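Local coordinates for protein tyrosine aminotransferase (Leishmania infantum, PDB 4IX8) that probably transfers the amino group of L-tyrosine to 2-oxoglutarate, using pyridoxal 5'-phosphate as its cofactor, at residues 141-145 with 146-150; 176-180 with 181-185; 421-424 with 425-429. One frame throughout, in Å; residues are numbered along the deposited sequence.

Interaction 1 of 3, residues 141-145 with 146-150; sequences IITSG and VSQAI
T143, the last residue of strand 140-143, turns its side chain onto the first turn of the helix that follows. Its methyl CG2 packs on A149, 3.7 Å from CA, while OG1 lies 3.5 Å from A149 CB; alanine is small enough to let the strand end come this close. With T143 OG1 set between the backbone N and the carbonyl carbon (chi1 59°), the hydroxyl donates to G145 O at 2.8 Å, approaching from above that carbonyl's plane. A threonine suits the place because one branch is polar and the other apolar.

S144 is the centre of an inverse gamma turn, and its N-H points to the side chain of Q148, donating to OE1 at 2.7 Å and 159°. CG of Q148 stands anti to the backbone N (chi1 -165°) and the chain runs on extended, which carries the amide back to the strand end. A water bridges Q148 OE1, 2.7 Å away, and I142 O. I317 of the second subunit packs on S144 and Q148.

This strand-turn-helix passage belongs to the phosphate-binding site of a fold type I aminotransferase: V146 N and S147 OG hydrogen-bond the phosphate of the pyridoxal-lysine at position 282, at the start of helix 145-157, where the helix dipole probably favours an anion.

G145 has positive phi, and as a glycine it carries no side chain that would press on V146 N. Besides the T143 hydroxyl, its O receives weak bonds from Q148 N and, 3.4 Å away, from A149 N.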
ATOM      1  N   ILE A 141      -5.079   1.077  14.023  1.00 32.55           N
ATOM      2  CA  ILE A 141      -3.938   1.100  13.135  1.00 32.67           C
ATOM      3  C   ILE A 141      -4.324   1.825  11.857  1.00 34.43           C
ATOM      4  O   ILE A 141      -5.355   1.529  11.254  1.00 33.44           O
ATOM      5  CB  ILE A 141      -3.421  -0.325  12.804  1.00 32.34           C
ATOM      6  CG1 ILE A 141      -2.978  -1.033  14.079  1.00 29.50           C
ATOM      7  CG2 ILE A 141      -2.237  -0.239  11.858  1.00 27.72           C
ATOM      8  CD1 ILE A 141      -2.590  -2.464  13.901  1.00 30.68           C
ATOM      9  N   ILE A 142      -3.492   2.797  11.466  1.00 29.70           N
ATOM     10  CA  ILE A 142      -3.713   3.510  10.237  1.00 29.06           C
ATOM     11  C   ILE A 142      -3.020   2.710   9.125  1.00 31.23           C
ATOM     12  O   ILE A 142      -1.885   2.274   9.271  1.00 34.53           O
ATOM     13  CB  ILE A 142      -3.179   4.943  10.300  1.00 31.63           C
ATOM     14  CG1 ILE A 142      -3.750   5.674  11.518  1.00 33.23           C
ATOM     15  CG2 ILE A 142      -3.531   5.708   9.014  1.00 30.67           C
ATOM     16  CD1 ILE A 142      -5.274   5.676  11.594  1.00 31.30           C
ATOM     17  N   THR A 143      -3.751   2.496   8.034  1.00 28.90           N
ATOM     18  CA  THR A 143      -3.343   1.601   6.956  1.00 28.79           C
ATOM     19  C   THR A 143      -3.398   2.293   5.599  1.00 30.83           C
ATOM     20  O   THR A 143      -4.088   3.305   5.445  1.00 28.77           O
ATOM     21  CB  THR A 143      -4.250   0.346   6.890  1.00 28.23           C
ATOM     22  OG1 THR A 143      -5.631   0.742   6.675  1.00 30.81           O
ATOM     23  CG2 THR A 143      -4.157  -0.468   8.167  1.00 25.46           C
ATOM     24  N   SER A 144      -2.711   1.723   4.610  1.00 34.20           N
ATOM     25  CA  SER A 144      -2.667   2.305   3.275  1.00 29.01           C
ATOM     26  C   SER A 144      -3.913   1.852   2.497  1.00 34.27           C
ATOM     27  O   SER A 144      -3.862   0.979   1.614  1.00 26.48           O
ATOM     28  CB  SER A 144      -1.366   1.929   2.561  1.00 28.67           C
ATOM     29  OG  SER A 144      -1.325   2.443   1.232  1.00 28.35           O
ATOM     30  N   GLY A 145      -5.038   2.467   2.861  1.00 27.13           N
ATOM     31  CA  GLY A 145      -6.322   2.066   2.370  1.00 30.44           C
ATOM     32  C   GLY A 145      -6.794   0.872   3.182  1.00 34.14           C
ATOM     33  O   GLY A 145      -5.991   0.266   3.907  1.00 27.47           O
ATOM     34  N   VAL A 146      -8.073   0.499   3.057  1.00 25.60           N
ATOM     35  CA  VAL A 146      -8.563  -0.705   3.704  1.00 24.83           C
ATOM     36  C   VAL A 146      -7.895  -1.921   3.088  1.00 24.21           C
ATOM     37  O   VAL A 146      -7.780  -2.963   3.720  1.00 27.46           O
ATOM     38  CB  VAL A 146     -10.090  -0.786   3.602  1.00 24.93           C
ATOM     39  CG1 VAL A 146     -10.643  -2.057   4.116  1.00 24.28           C
ATOM     40  CG2 VAL A 146     -10.687   0.344   4.358  1.00 26.83           C
ATOM     41  N   SER A 147      -7.478  -1.811   1.836  1.00 25.86           N
ATOM     42  CA  SER A 147      -6.782  -2.926   1.201  1.00 30.48           C
ATOM     43  C   SER A 147      -5.570  -3.343   2.018  1.00 34.98           C
ATOM     44  O   SER A 147      -5.379  -4.519   2.255  1.00 33.36           O
ATOM     45  CB  SER A 147      -6.383  -2.567  -0.225  1.00 34.37           C
ATOM     46  OG  SER A 147      -7.552  -2.378  -1.034  1.00 32.13           O
ATOM     47  N   GLN A 148      -4.774  -2.405   2.515  1.00 32.12           N
ATOM     48  CA  GLN A 148      -3.662  -2.835   3.368  1.00 28.48           C
ATOM     49  C   GLN A 148      -4.194  -3.384   4.693  1.00 27.12           C
ATOM     50  O   GLN A 148      -3.657  -4.361   5.247  1.00 26.22           O
ATOM     51  CB  GLN A 148      -2.672  -1.694   3.671  1.00 30.02           C
ATOM     52  CG  GLN A 148      -1.343  -2.270   4.258  1.00 29.62           C
ATOM     53  CD  GLN A 148      -0.546  -1.300   5.113  1.00 27.76           C
ATOM     54  OE1 GLN A 148      -1.015  -0.227   5.489  1.00 29.83           O
ATOM     55  NE2 GLN A 148       0.679  -1.669   5.401  1.00 34.30           N
ATOM     56  N   ALA A 149      -5.267  -2.772   5.203  1.00 26.87           N
ATOM     57  CA  ALA A 149      -5.824  -3.245   6.464  1.00 29.43           C
ATOM     58  C   ALA A 149      -6.210  -4.712   6.347  1.00 32.89           C
ATOM     59  O   ALA A 149      -6.023  -5.484   7.301  1.00 31.82           O
ATOM     60  CB  ALA A 149      -7.011  -2.435   6.866  1.00 25.37           C
ATOM     61  N   ILE A 150      -6.662  -5.108   5.165  1.00 22.57           N
ATOM     62  CA  ILE A 150      -7.006  -6.503   4.912  1.00 23.78           C
ATOM     63  C   ILE A 150      -5.775  -7.377   4.893  1.00 23.07           C
ATOM     64  O   ILE A 150      -5.768  -8.438   5.461  1.00 21.48           O
ATOM     65  CB  ILE A 150      -7.744  -6.646   3.610  1.00 24.27           C
ATOM     66  CG1 ILE A 150      -9.146  -6.032   3.776  1.00 23.86           C
ATOM     67  CG2 ILE A 150      -7.872  -8.123   3.209  1.00 22.92           C
ATOM     68  CD1 ILE A 150      -9.963  -5.860   2.444  1.00 26.86           C
TER
HETATM   69  O   HOH W   1       0.162   0.481   7.859  1.00 28.34           O

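Interaction 2 of 3, residues 176-180 with 181-185; sequences SVCDS and YGIEC
The Y181 ring has V177 O at its edge, in the ring plane and 3.3 Å from CD2, while V177 CG1 comes in obliquely to the same CD2 at 4.0 Å. CG of Y181 sits beside its backbone N (chi1 -77°), which swings the ring back along the last helical turn, where the ring of H45 meets it with the planes at about 50°. A second flat group, the D179 carboxylate, reaches the departing chain through water: one donates to OD1 and accepts from C185 N; a second donates to I183 O and only weakly to OD1. D179 OD2 forms a salt bridge with K175.

The helix ends here in a Schellman motif. G182 adopts positive phi (73°), easily reached without a side chain; I183 N donates to C178 O at 2.8 Å, and G182 N bonds weakly to D179 O. The turn lies within the beta-alpha-beta crossover of strand 163-168, helix 173-181 and strand 184-191, whose two strands are parallel neighbours in the large sheet.

C178 is small and apolar enough to fit against this chain: CB lies 3.2 Å from I183 O and 4.0 Å from C185 CB, SG 4.0 Å from I183 CG2.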
ATOM      1  N   SER A 176      -8.490 -12.456  -3.013  1.00 23.76           N
ATOM      2  CA  SER A 176      -7.227 -12.207  -3.676  1.00 31.48           C
ATOM      3  C   SER A 176      -6.071 -12.303  -2.723  1.00 26.51           C
ATOM      4  O   SER A 176      -5.046 -12.808  -3.101  1.00 25.73           O
ATOM      5  CB  SER A 176      -7.230 -10.835  -4.358  1.00 28.97           C
ATOM      6  OG  SER A 176      -7.934 -10.935  -5.579  1.00 44.89           O
ATOM      7  N   VAL A 177      -6.239 -11.776  -1.511  1.00 22.89           N
ATOM      8  CA  VAL A 177      -5.194 -11.784  -0.489  1.00 22.46           C
ATOM      9  C   VAL A 177      -4.997 -13.180   0.044  1.00 23.61           C
ATOM     10  O   VAL A 177      -3.874 -13.646   0.167  1.00 24.05           O
ATOM     11  CB  VAL A 177      -5.552 -10.830   0.654  1.00 25.43           C
ATOM     12  CG1 VAL A 177      -4.642 -10.990   1.863  1.00 21.71           C
ATOM     13  CG2 VAL A 177      -5.524  -9.426   0.150  1.00 22.43           C
ATOM     14  N   CYS A 178      -6.100 -13.873   0.324  1.00 22.44           N
ATOM     15  CA  CYS A 178      -6.002 -15.262   0.776  1.00 21.95           C
ATOM     16  C   CYS A 178      -5.191 -16.112  -0.198  1.00 32.58           C
ATOM     17  O   CYS A 178      -4.243 -16.801   0.188  1.00 31.82           O
ATOM     18  CB  CYS A 178      -7.383 -15.884   0.897  1.00 21.99           C
ATOM     19  SG  CYS A 178      -8.259 -15.380   2.391  1.00 25.79           S
ATOM     20  N   ASP A 179      -5.570 -16.091  -1.477  1.00 35.05           N
ATOM     21  CA  ASP A 179      -4.872 -16.921  -2.455  1.00 29.68           C
ATOM     22  C   ASP A 179      -3.414 -16.480  -2.575  1.00 27.00           C
ATOM     23  O   ASP A 179      -2.530 -17.284  -2.832  1.00 24.48           O
ATOM     24  CB  ASP A 179      -5.538 -16.846  -3.829  1.00 30.72           C
ATOM     25  CG  ASP A 179      -6.913 -17.525  -3.880  1.00 30.16           C
ATOM     26  OD1 ASP A 179      -7.209 -18.377  -3.012  1.00 40.18           O
ATOM     27  OD2 ASP A 179      -7.717 -17.186  -4.792  1.00 38.09           O
ATOM     28  N   SER A 180      -3.170 -15.183  -2.436  1.00 25.91           N
ATOM     29  CA  SER A 180      -1.819 -14.676  -2.564  1.00 25.35           C
ATOM     30  C   SER A 180      -0.904 -15.297  -1.485  1.00 30.88           C
ATOM     31  O   SER A 180       0.284 -15.547  -1.723  1.00 24.82           O
ATOM     32  CB  SER A 180      -1.796 -13.180  -2.432  1.00 29.53           C
ATOM     33  OG  SER A 180      -0.482 -12.706  -2.571  1.00 26.06           O
ATOM     34  N   TYR A 181      -1.482 -15.528  -0.306  1.00 27.14           N
ATOM     35  CA  TYR A 181      -0.734 -15.949   0.835  1.00 25.81           C
ATOM     36  C   TYR A 181      -0.954 -17.392   1.172  1.00 28.68           C
ATOM     37  O   TYR A 181      -0.488 -17.847   2.191  1.00 32.54           O
ATOM     38  CB  TYR A 181      -1.052 -15.060   2.026  1.00 22.19           C
ATOM     39  CG  TYR A 181      -0.366 -13.708   1.941  1.00 24.22           C
ATOM     40  CD1 TYR A 181       0.923 -13.505   2.437  1.00 26.43           C
ATOM     41  CD2 TYR A 181      -0.989 -12.653   1.355  1.00 24.34           C
ATOM     42  CE1 TYR A 181       1.523 -12.228   2.354  1.00 26.07           C
ATOM     43  CE2 TYR A 181      -0.396 -11.392   1.272  1.00 22.73           C
ATOM     44  CZ  TYR A 181       0.827 -11.185   1.754  1.00 28.94           C
ATOM     45  OH  TYR A 181       1.334  -9.915   1.616  1.00 36.01           O
ATOM     46  N   GLY A 182      -1.665 -18.116   0.320  1.00 26.96           N
ATOM     47  CA  GLY A 182      -1.836 -19.528   0.549  1.00 26.11           C
ATOM     48  C   GLY A 182      -2.793 -19.807   1.683  1.00 25.18           C
ATOM     49  O   GLY A 182      -2.832 -20.899   2.204  1.00 25.83           O
ATOM     50  N   ILE A 183      -3.618 -18.827   2.015  1.00 24.92           N
ATOM     51  CA  ILE A 183      -4.730 -19.013   2.927  1.00 21.86           C
ATOM     52  C   ILE A 183      -5.984 -19.405   2.120  1.00 27.96           C
ATOM     53  O   ILE A 183      -6.186 -18.893   1.030  1.00 30.52           O
ATOM     54  CB  ILE A 183      -4.997 -17.737   3.696  1.00 24.68           C
ATOM     55  CG1 ILE A 183      -3.752 -17.322   4.462  1.00 27.55           C
ATOM     56  CG2 ILE A 183      -6.173 -17.909   4.652  1.00 26.61           C
ATOM     57  CD1 ILE A 183      -3.750 -15.811   4.817  1.00 23.54           C
ATOM     58  N   GLU A 184      -6.810 -20.326   2.617  1.00 23.54           N
ATOM     59  CA  GLU A 184      -8.016 -20.699   1.901  1.00 22.74           C
ATOM     60  C   GLU A 184      -9.147 -19.742   2.253  1.00 27.60           C
ATOM     61  O   GLU A 184      -9.460 -19.566   3.440  1.00 24.37           O
ATOM     62  CB  GLU A 184      -8.474 -22.117   2.225  1.00 23.29           C
ATOM     63  CG  GLU A 184      -9.752 -22.510   1.497  1.00 23.84           C
ATOM     64  CD  GLU A 184     -10.329 -23.845   1.975  1.00 30.77           C
ATOM     65  OE1 GLU A 184      -9.597 -24.691   2.574  1.00 30.96           O
ATOM     66  OE2 GLU A 184     -11.556 -24.048   1.793  1.00 31.83           O
ATOM     67  N   CYS A 185      -9.753 -19.168   1.207  1.00 27.85           N
ATOM     68  CA  CYS A 185     -11.004 -18.379   1.276  1.00 23.60           C
ATOM     69  C   CYS A 185     -12.174 -19.322   1.162  1.00 23.42           C
ATOM     70  O   CYS A 185     -12.467 -19.869   0.105  1.00 31.23           O
ATOM     71  CB  CYS A 185     -11.051 -17.340   0.165  1.00 34.74           C
ATOM     72  SG  CYS A 185     -12.463 -16.192   0.246  1.00 30.72           S
TER
HETATM   73  O   HOH W   2      -5.267 -20.358  -1.082  1.00 31.34           O
HETATM   74  O   HOH W   3      -9.182 -19.767  -1.452  1.00 41.93           O

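Interaction 3 of 3, residues 421-424 with 425-429; sequences VSRP and SAVLN
P424 and V427 meet where the loop after strand 416-420 becomes helix 425-442, with P424 in the N-cap position. A proline fits here: its phi suits the approach to a helix, and the backbone N-H it lacks is not needed ahead of the first turn. Its carbonyl opens the helical ladder instead, receiving L428 N at 3.2 Å in a nearly straight bond (163°) that lies in the carbonyl plane, and a weaker one from V427 N.

The tight side faces the protein interior, and L428 fills it. With CG beside the backbone N (chi1 -58°), both of its methyls turn back under the incoming loop: CD1 sits 3.7 Å from R423 O and 4.0 Å from V421 O, and CD2 lies 3.9 Å from R423 CB. A branched leucine can thus touch backbone and side chain of the loop at once, while V353 and Y354 of helix 337-355 and L72 pack on it from elsewhere in the chain.

Looser packing marks the other side, though not throughout. P424 CD and V427 CG2 are 4.2 Å apart, a loose ring-to-methyl contact, while V427 CB lies close, 3.3 Å from P424 O. S425 lies partly open to solvent, and A426 is exposed, a small residue that asks for no partner. Between the two regimes runs R423. Its CB belongs to the apolar packing, but its charged end is held by a salt bridge from NH1 to D80 and a hydrogen bond from NH2 to the carbonyl of R71. The chain bends at chi3 (64°), bringing the guanidinium across V427, whose CG1 stands over one face, 3.9 Å from NH2 and offset toward the rim.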
ATOM      1  N   VAL A 421     -24.594   2.267  -8.659  1.00 50.56           N
ATOM      2  CA  VAL A 421     -25.703   3.209  -8.397  1.00 49.96           C
ATOM      3  C   VAL A 421     -25.257   4.707  -8.318  1.00 45.14           C
ATOM      4  O   VAL A 421     -26.076   5.617  -8.179  1.00 45.61           O
ATOM      5  CB  VAL A 421     -26.439   2.735  -7.113  1.00 56.95           C
ATOM      6  CG1 VAL A 421     -27.375   3.742  -6.560  1.00 61.09           C
ATOM      7  CG2 VAL A 421     -27.208   1.449  -7.427  1.00 59.17           C
ATOM      8  N   SER A 422     -23.950   4.928  -8.338  1.00 52.12           N
ATOM      9  CA  SER A 422     -23.333   6.200  -7.991  1.00 49.12           C
ATOM     10  C   SER A 422     -23.181   7.094  -9.198  1.00 55.64           C
ATOM     11  O   SER A 422     -22.660   8.195  -9.084  1.00 64.01           O
ATOM     12  CB  SER A 422     -21.975   5.977  -7.369  1.00 49.93           C
ATOM     13  OG  SER A 422     -21.087   5.524  -8.362  1.00 63.66           O
ATOM     14  N   ARG A 423     -23.535   6.602 -10.377  1.00 58.09           N
ATOM     15  CA  ARG A 423     -23.476   7.463 -11.540  1.00 57.24           C
ATOM     16  C   ARG A 423     -24.700   8.396 -11.674  1.00 62.49           C
ATOM     17  O   ARG A 423     -25.720   8.216 -10.992  1.00 56.32           O
ATOM     18  CB  ARG A 423     -23.258   6.593 -12.775  1.00 48.90           C
ATOM     19  CG  ARG A 423     -21.953   5.753 -12.600  1.00 51.91           C
ATOM     20  CD  ARG A 423     -21.306   5.455 -13.931  1.00 53.54           C
ATOM     21  NE  ARG A 423     -20.857   6.686 -14.581  1.00 53.57           N
ATOM     22  CZ  ARG A 423     -20.409   6.758 -15.830  1.00 52.51           C
ATOM     23  NH1 ARG A 423     -20.046   7.924 -16.337  1.00 53.53           N
ATOM     24  NH2 ARG A 423     -20.353   5.673 -16.591  1.00 59.48           N
ATOM     25  N   PRO A 424     -24.593   9.414 -12.550  1.00 62.24           N
ATOM     26  CA  PRO A 424     -25.726  10.333 -12.745  1.00 66.53           C
ATOM     27  C   PRO A 424     -26.917   9.649 -13.401  1.00 57.25           C
ATOM     28  O   PRO A 424     -26.733   8.758 -14.231  1.00 59.99           O
ATOM     29  CB  PRO A 424     -25.139  11.446 -13.648  1.00 50.00           C
ATOM     30  CG  PRO A 424     -23.663  11.375 -13.456  1.00 51.20           C
ATOM     31  CD  PRO A 424     -23.376   9.891 -13.234  1.00 58.86           C
ATOM     32  N   SER A 425     -28.121  10.063 -13.011  1.00 52.77           N
ATOM     33  CA  SER A 425     -29.357   9.448 -13.496  1.00 58.39           C
ATOM     34  C   SER A 425     -29.447   9.340 -15.004  1.00 62.10           C
ATOM     35  O   SER A 425     -29.951   8.355 -15.543  1.00 62.64           O
ATOM     36  CB  SER A 425     -30.550  10.239 -12.980  1.00 65.08           C
ATOM     37  OG  SER A 425     -30.621  10.065 -11.581  1.00 78.36           O
ATOM     38  N   ALA A 426     -28.935  10.349 -15.687  1.00 66.71           N
ATOM     39  CA  ALA A 426     -29.008  10.365 -17.132  1.00 63.14           C
ATOM     40  C   ALA A 426     -28.224   9.181 -17.684  1.00 56.97           C
ATOM     41  O   ALA A 426     -28.660   8.527 -18.613  1.00 57.49           O
ATOM     42  CB  ALA A 426     -28.483  11.688 -17.672  1.00 59.37           C
ATOM     43  N   VAL A 427     -27.110   8.842 -17.048  1.00 53.28           N
ATOM     44  CA  VAL A 427     -26.327   7.693 -17.505  1.00 52.34           C
ATOM     45  C   VAL A 427     -27.094   6.391 -17.197  1.00 58.03           C
ATOM     46  O   VAL A 427     -27.257   5.518 -18.061  1.00 52.50           O
ATOM     47  CB  VAL A 427     -24.940   7.676 -16.825  1.00 53.24           C
ATOM     48  CG1 VAL A 427     -24.177   6.386 -17.115  1.00 53.81           C
ATOM     49  CG2 VAL A 427     -24.131   8.889 -17.276  1.00 52.28           C
ATOM     50  N   LEU A 428     -27.596   6.278 -15.976  1.00 56.71           N
ATOM     51  CA  LEU A 428     -28.280   5.055 -15.564  1.00 57.89           C
ATOM     52  C   LEU A 428     -29.535   4.837 -16.410  1.00 57.12           C
ATOM     53  O   LEU A 428     -29.729   3.758 -16.959  1.00 55.21           O
ATOM     54  CB  LEU A 428     -28.630   5.128 -14.085  1.00 51.08           C
ATOM     55  CG  LEU A 428     -27.420   5.329 -13.188  1.00 50.90           C
ATOM     56  CD1 LEU A 428     -27.848   5.265 -11.731  1.00 57.50           C
ATOM     57  CD2 LEU A 428     -26.298   4.285 -13.453  1.00 48.75           C
ATOM     58  N   ASN A 429     -30.364   5.872 -16.520  1.00 53.85           N
ATOM     59  CA  ASN A 429     -31.609   5.794 -17.291  1.00 60.70           C
ATOM     60  C   ASN A 429     -31.386   5.335 -18.720  1.00 59.37           C
ATOM     61  O   ASN A 429     -32.101   4.473 -19.215  1.00 60.65           O
ATOM     62  CB  ASN A 429     -32.328   7.144 -17.283  1.00 57.74           C
ATOM     63  CG  ASN A 429     -33.366   7.229 -16.178  1.00 60.74           C
ATOM     64  OD1 ASN A 429     -34.145   6.304 -15.989  1.00 58.98           O
ATOM     65  ND2 ASN A 429     -33.369   8.328 -15.434  1.00 61.72           N
TER

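How the interactions relate
Interaction 1 is wholly buried, whereas 2 and 3 are partly buried, with exposed residues at their margins. Interactions 1 and 2 serve the same large sheet and touch each other, I150 CG2 meeting V177 CG2 at 4.1 Å; both are also packed by the second subunit. Interaction 3 lies on the other side of the chain's centre, about 30 Å from interaction 1 between centres, beside the smaller sheet, and no other subunit touches it. Chemistry follows place: polar side chains shape a helix start at the cofactor phosphate in 1, backbone bonds close a helix end in 2, with waters joining it to the chain beyond, and a proline carbonyl with aliphatic packing begins a helix in 3.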